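Local coordinates for protein transcriptional regulator, LRP/AsnC family (Neisseria meningitidis, PDB 2P6S) that probably binds specific DNA sequences to regulate transcription, and carries bound methionine and calcium ions, at residues L70-R75 and N120-F125; V76-A81 and H134-A139. All coordinates share one frame; numbering follows the deposited sequence.

Contact 1. Residues L70-R75 and N120-F125. With CA (calcium ion), chain R.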
ATOM      1  N   LEU G  70       2.821 -27.169   3.128  1.00 71.33           N
ATOM      2  CA  LEU G  70       2.622 -25.714   3.081  1.00 70.97           C
ATOM      3  C   LEU G  70       3.945 -24.959   3.205  1.00 72.72           C
ATOM      4  O   LEU G  70       4.453 -24.756   4.312  1.00 72.74           O
ATOM      5  CB  LEU G  70       1.668 -25.282   4.209  1.00 69.63           C
ATOM      6  CG  LEU G  70       0.516 -24.309   3.915  1.00 65.13           C
ATOM      7  CD1 LEU G  70       0.200 -23.508   5.187  1.00 69.66           C
ATOM      8  CD2 LEU G  70       0.788 -23.376   2.738  1.00 50.70           C
ATOM      9  N   GLN G  71       4.503 -24.560   2.062  1.00 73.65           N
ATOM     10  CA  GLN G  71       5.684 -23.706   2.033  1.00 68.61           C
ATOM     11  C   GLN G  71       5.204 -22.259   2.112  1.00 69.39           C
ATOM     12  O   GLN G  71       4.538 -21.772   1.185  1.00 70.94           O
ATOM     13  CB  GLN G  71       6.508 -23.916   0.753  1.00 66.14           C
ATOM     14  CG  GLN G  71       7.842 -23.146   0.775  1.00 72.58           C
ATOM     15  CD  GLN G  71       8.654 -23.244  -0.507  1.00 69.95           C
ATOM     16  OE1 GLN G  71       8.540 -24.201  -1.265  1.00 68.41           O
ATOM     17  NE2 GLN G  71       9.500 -22.247  -0.738  1.00 80.00           N
ATOM     18  N   ALA G  72       5.549 -21.582   3.213  1.00 65.67           N
ATOM     19  CA  ALA G  72       5.141 -20.188   3.456  1.00 61.54           C
ATOM     20  C   ALA G  72       6.323 -19.226   3.354  1.00 61.57           C
ATOM     21  O   ALA G  72       7.386 -19.484   3.910  1.00 67.73           O
ATOM     22  CB  ALA G  72       4.510 -20.069   4.826  1.00 59.67           C
ATOM     23  N   PHE G  73       6.133 -18.125   2.633  1.00 61.15           N
ATOM     24  CA  PHE G  73       7.101 -17.035   2.605  1.00 62.11           C
ATOM     25  C   PHE G  73       6.539 -15.913   3.456  1.00 64.21           C
ATOM     26  O   PHE G  73       5.545 -15.295   3.073  1.00 66.28           O
ATOM     27  CB  PHE G  73       7.310 -16.516   1.187  1.00 64.38           C
ATOM     28  CG  PHE G  73       8.226 -17.364   0.353  1.00 70.20           C
ATOM     29  CD1 PHE G  73       9.603 -17.196   0.424  1.00 68.14           C
ATOM     30  CD2 PHE G  73       7.710 -18.311  -0.525  1.00 73.49           C
ATOM     31  CE1 PHE G  73      10.449 -17.965  -0.356  1.00 71.13           C
ATOM     32  CE2 PHE G  73       8.553 -19.089  -1.310  1.00 73.03           C
ATOM     33  CZ  PHE G  73       9.922 -18.918  -1.225  1.00 69.82           C
ATOM     34  N   ILE G  74       7.173 -15.652   4.600  1.00 65.27           N
ATOM     35  CA  ILE G  74       6.675 -14.678   5.576  1.00 62.92           C
ATOM     36  C   ILE G  74       7.522 -13.404   5.561  1.00 69.35           C
ATOM     37  O   ILE G  74       8.753 -13.485   5.628  1.00 73.44           O
ATOM     38  CB  ILE G  74       6.690 -15.261   6.997  1.00 57.17           C
ATOM     39  CG1 ILE G  74       6.060 -16.653   7.012  1.00 58.32           C
ATOM     40  CG2 ILE G  74       5.939 -14.360   7.943  1.00 49.92           C
ATOM     41  CD1 ILE G  74       5.876 -17.217   8.393  1.00 47.85           C
ATOM     42  N   ARG G  75       6.858 -12.243   5.477  1.00 71.52           N
ATOM     43  CA  ARG G  75       7.533 -10.928   5.495  1.00 71.01           C
ATOM     44  C   ARG G  75       7.372 -10.309   6.880  1.00 64.82           C
ATOM     45  O   ARG G  75       6.257 -10.024   7.303  1.00 59.21           O
ATOM     46  CB  ARG G  75       6.966  -9.945   4.447  1.00 73.93           C
ATOM     47  CG  ARG G  75       5.983 -10.509   3.422  1.00 77.38           C
ATOM     48  CD  ARG G  75       5.631  -9.491   2.304  1.00 77.34           C
ATOM     49  NE  ARG G  75       6.810  -9.027   1.573  1.00 81.38           N
ATOM     50  CZ  ARG G  75       7.590  -9.810   0.830  1.00 85.98           C
ATOM     51  NH1 ARG G  75       7.320 -11.106   0.717  1.00 85.33           N
ATOM     52  NH2 ARG G  75       8.648  -9.301   0.200  1.00 82.52           N
ATOM     53  N   ASN G 120      -3.057 -25.428  10.131  1.00 63.32           N
ATOM     54  CA  ASN G 120      -3.157 -25.449  11.598  1.00 66.03           C
ATOM     55  C   ASN G 120      -1.780 -25.393  12.230  1.00 66.05           C
ATOM     56  O   ASN G 120      -1.550 -24.682  13.212  1.00 63.80           O
ATOM     57  CB  ASN G 120      -3.864 -26.712  12.081  1.00 68.01           C
ATOM     58  CG  ASN G 120      -5.248 -26.856  11.504  1.00 74.41           C
ATOM     59  OD1 ASN G 120      -6.105 -25.989  11.687  1.00 74.49           O
ATOM     60  ND2 ASN G 120      -5.475 -27.950  10.784  1.00 80.03           N
ATOM     61  N   ALA G 121      -0.871 -26.171  11.655  1.00 66.07           N
ATOM     62  CA  ALA G 121       0.520 -26.157  12.059  1.00 66.93           C
ATOM     63  C   ALA G 121       1.042 -24.732  11.991  1.00 66.73           C
ATOM     64  O   ALA G 121       1.658 -24.227  12.929  1.00 67.56           O
ATOM     65  CB  ALA G 121       1.329 -27.061  11.137  1.00 68.22           C
ATOM     66  N   PHE G 122       0.770 -24.089  10.865  1.00 64.60           N
ATOM     67  CA  PHE G 122       1.304 -22.772  10.582  1.00 60.74           C
ATOM     68  C   PHE G 122       0.763 -21.708  11.536  1.00 61.89           C
ATOM     69  O   PHE G 122       1.481 -20.776  11.900  1.00 62.15           O
ATOM     70  CB  PHE G 122       0.999 -22.394   9.130  1.00 54.20           C
ATOM     71  CG  PHE G 122       1.380 -20.990   8.783  1.00 51.82           C
ATOM     72  CD1 PHE G 122       2.695 -20.676   8.496  1.00 43.94           C
ATOM     73  CD2 PHE G 122       0.429 -19.981   8.759  1.00 43.97           C
ATOM     74  CE1 PHE G 122       3.056 -19.396   8.179  1.00 45.99           C
ATOM     75  CE2 PHE G 122       0.790 -18.691   8.447  1.00 44.75           C
ATOM     76  CZ  PHE G 122       2.103 -18.403   8.146  1.00 43.49           C
ATOM     77  N   SER G 123      -0.499 -21.838  11.926  1.00 62.49           N
ATOM     78  CA  SER G 123      -1.110 -20.851  12.800  1.00 67.65           C
ATOM     79  C   SER G 123      -0.433 -20.862  14.178  1.00 72.49           C
ATOM     80  O   SER G 123      -0.108 -19.804  14.718  1.00 72.57           O
ATOM     81  CB  SER G 123      -2.621 -21.080  12.918  1.00 66.44           C
ATOM     82  OG  SER G 123      -2.914 -22.414  13.292  1.00 78.46           O
ATOM     83  N   HIS G 124      -0.198 -22.053  14.730  1.00 75.33           N
ATOM     84  CA  HIS G 124       0.446 -22.164  16.043  1.00 76.40           C
ATOM     85  C   HIS G 124       1.844 -21.571  16.036  1.00 73.73           C
ATOM     86  O   HIS G 124       2.276 -20.998  17.033  1.00 70.98           O
ATOM     87  CB  HIS G 124       0.495 -23.616  16.525  1.00 79.56           C
ATOM     88  CG  HIS G 124      -0.815 -24.115  17.044  1.00 90.81           C
ATOM     89  ND1 HIS G 124      -1.392 -23.625  18.196  1.00 99.91           N
ATOM     90  CD2 HIS G 124      -1.667 -25.052  16.565  1.00100.46           C
ATOM     91  CE1 HIS G 124      -2.540 -24.242  18.408  1.00102.56           C
ATOM     92  NE2 HIS G 124      -2.730 -25.114  17.433  1.00106.20           N
ATOM     93  N   PHE G 125       2.543 -21.707  14.912  1.00 72.49           N
ATOM     94  CA  PHE G 125       3.870 -21.118  14.770  1.00 75.95           C
ATOM     95  C   PHE G 125       3.807 -19.603  14.660  1.00 75.52           C
ATOM     96  O   PHE G 125       4.637 -18.903  15.233  1.00 80.70           O
ATOM     97  CB  PHE G 125       4.598 -21.669  13.543  1.00 81.66           C
ATOM     98  CG  PHE G 125       5.898 -20.967  13.259  1.00 84.53           C
ATOM     99  CD1 PHE G 125       6.950 -21.047  14.163  1.00 86.88           C
ATOM    100  CD2 PHE G 125       6.065 -20.210  12.106  1.00 87.42           C
ATOM    101  CE1 PHE G 125       8.153 -20.395  13.918  1.00 87.76           C
ATOM    102  CE2 PHE G 125       7.268 -19.556  11.850  1.00 87.91           C
ATOM    103  CZ  PHE G 125       8.313 -19.648  12.759  1.00 87.47           C
TER
HETATM  104 CA    CA R 999      -8.128 -24.950  10.668  1.00 61.92          CA
HETATM  105  O   HOH W   1     -10.255 -24.813  11.064  1.00  9.59           O
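Phe122 of helix 119-130 meets three alternate residues of strand 70-78: Leu70, Ala72 and Ile74. Its CG lies anti to the backbone N (chi1 174°), and the ring reaches from the helix to the strand. Ile74 comes from the opposite direction. Its CD1 is 3.6 Å from Phe122 CE1 and sits near the plane of the ring, so the methyl meets the ring edge. The same CD1 also reaches the edge of the Phe125 ring, one helical turn on, with CE2 of Phe125 4.4 Å away. Ala72 CB approaches Phe122 CE1 obliquely at 3.7 Å. Leu70 crosses Phe122 at about a right angle, and its CD1 is 4.2 Å from Phe122 CB. No hydrogen bond joins the two segments; the touching residues are buried, and the contacts across are apolar. Phe116 and Phe143 meet the Phe122 ring edge-to-face. Leu145 of a neighbouring subunit also packs on it.

The outward side of the helix is more polar and, at Asn120 and His124, more open to solvent. Asn120 points away from the strand, and its OD1 binds a calcium ion at 2.5 Å. A water also binds the calcium ion, at 2.2 Å. ND2 of Asn120 is hydrogen-bonded to Asp118, which should help fix the turn of the amide. Ser123 is buried, and its OG donates to Asn120 O at 2.6 Å, well bent at the carbonyl (115°). His124 ND1 is bonded to Asp128. The helix and strand directions differ by 35°. A helix laid over an antiparallel sheet with strand order 2-3-1-4 is characteristic of the ferredoxin-like βαββαβ fold, here the ligand-binding domain of the Lrp/AsnC regulators.

Contact 2. Residues V76-A81 and H134-A139; sequences VSIRKA and HGVQDA. With MET (methionine), chain I.
Val76 and Val136 both hold CG1 trans to the backbone N (chi1 -174° in Val76), and these two methyls meet at 3.5 Å. The side chains cross at about a right angle. Arg79 starts out extended but bends at chi3 (65°), which turns NE back to His134 O at 3.2 Å. This carbonyl oxygen lies near the guanidinium plane, at its edge. Gln137 bends at chi2 and brings OE1 slantwise across the Arg79 chain, 3.1 Å from Arg79 CD. OE1 also lies near the guanidinium plane, although the amide is turned 73° from it.

The backbones form an antiparallel ladder with a classic beta bulge. Gln137 and Asp138 both face Ser77. Ser77 O accepts from Gln137 N at 2.9 Å and, weakly, from Asp138 N at 3.4 Å. Ser77 N donates to Asp138 O at 3.0 Å. Beyond the bulge the register has shifted by one, and Ile78 pairs with Val136. Arg79 N then donates to Gly135 O at 2.6 Å. The ladder joins the first and last strands of the ferredoxin-like sheet, where strand 136-150 lies at one edge within the chain.

Val76, Ile78, Val136 and Ala139 share one face. Ile78 CD1 is 4.2 Å from Val136 CG2, and helices 84-92 and 119-130 pack over this apolar side. Ser77 and Asp138 point to the other face, where Ser77 OG is hydrogen-bonded to Asp109. Asp138 and Asp109 have been seen to bind calcium in this protein. Asp138 lies close to Asp109 of a neighbouring subunit, a like-charge pair that a calcium ion would be expected to ease. Lys80 of that subunit donates to Val136 O. The bound methionine lies near Ala139, hydrogen-bonded to Ser141 N and to Gly106 N of the same neighbour.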
ATOM      1  N   VAL G  76       8.483 -10.092   7.575  1.00 67.14           N
ATOM      2  CA  VAL G  76       8.454  -9.667   8.978  1.00 69.87           C
ATOM      3  C   VAL G  76       9.144  -8.320   9.185  1.00 70.82           C
ATOM      4  O   VAL G  76      10.106  -8.001   8.490  1.00 77.50           O
ATOM      5  CB  VAL G  76       9.148 -10.720   9.863  1.00 67.66           C
ATOM      6  CG1 VAL G  76       8.993 -10.379  11.353  1.00 68.30           C
ATOM      7  CG2 VAL G  76       8.590 -12.095   9.558  1.00 61.35           C
ATOM      8  N   SER G  77       8.645  -7.538  10.138  1.00 70.60           N
ATOM      9  CA  SER G  77       9.267  -6.271  10.514  1.00 72.41           C
ATOM     10  C   SER G  77       9.595  -6.280  11.997  1.00 70.75           C
ATOM     11  O   SER G  77       8.757  -6.656  12.810  1.00 67.12           O
ATOM     12  CB  SER G  77       8.337  -5.100  10.204  1.00 75.09           C
ATOM     13  OG  SER G  77       8.894  -3.880  10.664  1.00 80.50           O
ATOM     14  N   ILE G  78      10.805  -5.838  12.335  1.00 75.03           N
ATOM     15  CA  ILE G  78      11.351  -5.951  13.691  1.00 76.45           C
ATOM     16  C   ILE G  78      11.264  -4.639  14.480  1.00 80.00           C
ATOM     17  O   ILE G  78      11.695  -3.588  14.010  1.00 79.80           O
ATOM     18  CB  ILE G  78      12.830  -6.405  13.645  1.00 76.33           C
ATOM     19  CG1 ILE G  78      12.937  -7.843  13.143  1.00 79.43           C
ATOM     20  CG2 ILE G  78      13.466  -6.311  15.009  1.00 83.42           C
ATOM     21  CD1 ILE G  78      12.287  -8.854  14.064  1.00 87.28           C
ATOM     22  N   ARG G  79      10.733  -4.727  15.698  1.00 86.89           N
ATOM     23  CA  ARG G  79      10.539  -3.569  16.580  1.00 92.36           C
ATOM     24  C   ARG G  79      11.859  -2.890  16.958  1.00 91.12           C
ATOM     25  O   ARG G  79      12.888  -3.552  17.087  1.00 86.64           O
ATOM     26  CB  ARG G  79       9.801  -4.007  17.855  1.00 93.61           C
ATOM     27  CG  ARG G  79       9.296  -2.864  18.727  1.00 97.14           C
ATOM     28  CD  ARG G  79       8.273  -3.352  19.755  1.00 98.96           C
ATOM     29  NE  ARG G  79       8.850  -4.273  20.736  1.00103.53           N
ATOM     30  CZ  ARG G  79       9.608  -3.913  21.772  1.00 98.15           C
ATOM     31  NH1 ARG G  79       9.906  -2.636  21.998  1.00 96.09           N
ATOM     32  NH2 ARG G  79      10.074  -4.846  22.593  1.00 98.86           N
ATOM     33  N   LYS G  80      11.810  -1.568  17.131  1.00 93.94           N
ATOM     34  CA  LYS G  80      12.993  -0.778  17.508  1.00 95.92           C
ATOM     35  C   LYS G  80      13.354  -1.000  18.976  1.00 97.42           C
ATOM     36  O   LYS G  80      13.019  -0.192  19.847  1.00 96.91           O
ATOM     37  CB  LYS G  80      12.783   0.723  17.232  1.00 95.31           C
ATOM     38  CG  LYS G  80      13.246   1.178  15.852  1.00 91.76           C
ATOM     39  CD  LYS G  80      14.774   1.318  15.777  1.00 85.05           C
ATOM     40  CE  LYS G  80      15.276   2.630  16.359  1.00 77.42           C
ATOM     41  NZ  LYS G  80      16.683   2.899  15.935  1.00 69.90           N
ATOM     42  N   ALA G  81      14.038  -2.113  19.230  1.00 98.69           N
ATOM     43  CA  ALA G  81      14.515  -2.461  20.564  1.00 97.51           C
ATOM     44  C   ALA G  81      16.039  -2.513  20.554  1.00 96.77           C
ATOM     45  O   ALA G  81      16.666  -2.260  19.523  1.00 97.06           O
ATOM     46  CB  ALA G  81      13.935  -3.803  21.003  1.00 97.12           C
ATOM     47  N   HIS G 134       9.236 -10.919  21.340  1.00 81.74           N
ATOM     48  CA  HIS G 134       9.330  -9.489  21.704  1.00 85.09           C
ATOM     49  C   HIS G 134       9.735  -8.554  20.547  1.00 84.83           C
ATOM     50  O   HIS G 134       9.153  -7.483  20.372  1.00 85.32           O
ATOM     51  CB  HIS G 134      10.279  -9.296  22.904  1.00 85.80           C
ATOM     52  CG  HIS G 134      11.696  -9.716  22.641  1.00 91.63           C
ATOM     53  ND1 HIS G 134      12.095 -11.036  22.626  1.00 94.28           N
ATOM     54  CD2 HIS G 134      12.809  -8.986  22.385  1.00 93.30           C
ATOM     55  CE1 HIS G 134      13.392 -11.102  22.378  1.00 90.86           C
ATOM     56  NE2 HIS G 134      13.849  -9.872  22.227  1.00 92.46           N
ATOM     57  N   GLY G 135      10.719  -8.973  19.758  1.00 83.36           N
ATOM     58  CA  GLY G 135      11.231  -8.165  18.656  1.00 82.13           C
ATOM     59  C   GLY G 135      10.382  -8.104  17.398  1.00 80.53           C
ATOM     60  O   GLY G 135      10.574  -7.213  16.576  1.00 83.91           O
ATOM     61  N   VAL G 136       9.451  -9.040  17.228  1.00 79.39           N
ATOM     62  CA  VAL G 136       8.646  -9.108  16.003  1.00 75.85           C
ATOM     63  C   VAL G 136       7.421  -8.202  16.110  1.00 73.06           C
ATOM     64  O   VAL G 136       6.502  -8.490  16.874  1.00 71.38           O
ATOM     65  CB  VAL G 136       8.193 -10.559  15.704  1.00 75.48           C
ATOM     66  CG1 VAL G 136       7.363 -10.616  14.421  1.00 76.47           C
ATOM     67  CG2 VAL G 136       9.402 -11.480  15.606  1.00 72.36           C
ATOM     68  N   GLN G 137       7.414  -7.117  15.336  1.00 74.45           N
ATOM     69  CA  GLN G 137       6.332  -6.129  15.372  1.00 76.18           C
ATOM     70  C   GLN G 137       5.137  -6.521  14.491  1.00 74.80           C
ATOM     71  O   GLN G 137       3.994  -6.312  14.888  1.00 77.86           O
ATOM     72  CB  GLN G 137       6.863  -4.739  14.980  1.00 77.85           C
ATOM     73  CG  GLN G 137       5.882  -3.576  15.207  1.00 86.64           C
ATOM     74  CD  GLN G 137       5.560  -3.318  16.688  1.00 94.36           C
ATOM     75  OE1 GLN G 137       6.342  -2.702  17.414  1.00 92.89           O
ATOM     76  NE2 GLN G 137       4.388  -3.771  17.123  1.00 98.88           N
ATOM     77  N   ASP G 138       5.388  -7.077  13.304  1.00 75.61           N
ATOM     78  CA  ASP G 138       4.300  -7.460  12.382  1.00 73.87           C
ATOM     79  C   ASP G 138       4.765  -8.474  11.338  1.00 68.19           C
ATOM     80  O   ASP G 138       5.883  -8.370  10.832  1.00 68.54           O
ATOM     81  CB  ASP G 138       3.721  -6.222  11.673  1.00 73.77           C
ATOM     82  CG  ASP G 138       2.331  -6.471  11.073  1.00 84.66           C
ATOM     83  OD1 ASP G 138       1.696  -7.509  11.377  1.00 89.73           O
ATOM     84  OD2 ASP G 138       1.863  -5.613  10.294  1.00 91.99           O
ATOM     85  N   ALA G 139       3.899  -9.441  11.020  1.00 61.16           N
ATOM     86  CA  ALA G 139       4.198 -10.475  10.019  1.00 56.21           C
ATOM     87  C   ALA G 139       3.131 -10.481   8.942  1.00 52.52           C
ATOM     88  O   ALA G 139       1.987 -10.160   9.216  1.00 49.13           O
ATOM     89  CB  ALA G 139       4.291 -11.849  10.667  1.00 52.29           C
TER
HETATM   90  N   MET I1160      -1.533 -10.998   9.535  1.00 42.75           N
HETATM   91  CA  MET I1160      -0.508 -11.919  10.117  1.00 48.56           C
HETATM   92  C   MET I1160       0.205 -12.737   9.036  1.00 49.91           C
HETATM   93  O   MET I1160       0.077 -12.479   7.840  1.00 51.80           O
HETATM   94  CB  MET I1160      -1.145 -12.875  11.134  1.00 48.68           C
HETATM   95  CG  MET I1160      -1.951 -12.197  12.223  1.00 47.81           C
HETATM   96  SD  MET I1160      -2.368 -13.339  13.548  1.00 43.36           S
HETATM   97  CE  MET I1160      -3.597 -12.402  14.440  1.00 46.89           C
HETATM   98  OXT MET I1160       0.933 -13.687   9.331  1.00 47.59           O

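How the contacts relate
Both contacts use strand 70-78, contact 1 its first part and contact 2 its last. Their centres are about 17 Å apart. The touching residues of contact 1 are all buried, helix against sheet, and it works by apolar side chains packed round Phe122. Contact 2 is strand against strand and only partly buried. It rests mainly on backbone hydrogen bonds, with one from the Arg79 side chain and apolar packing on one face. Arg79 and His134 are exposed at its loop end. The two touch where Ile74 CG2 meets Ala139 CB at 4.1 Å, so their apolar sides run together. Each also holds a residue seen to bind calcium in this protein, Asn120 and Asp138.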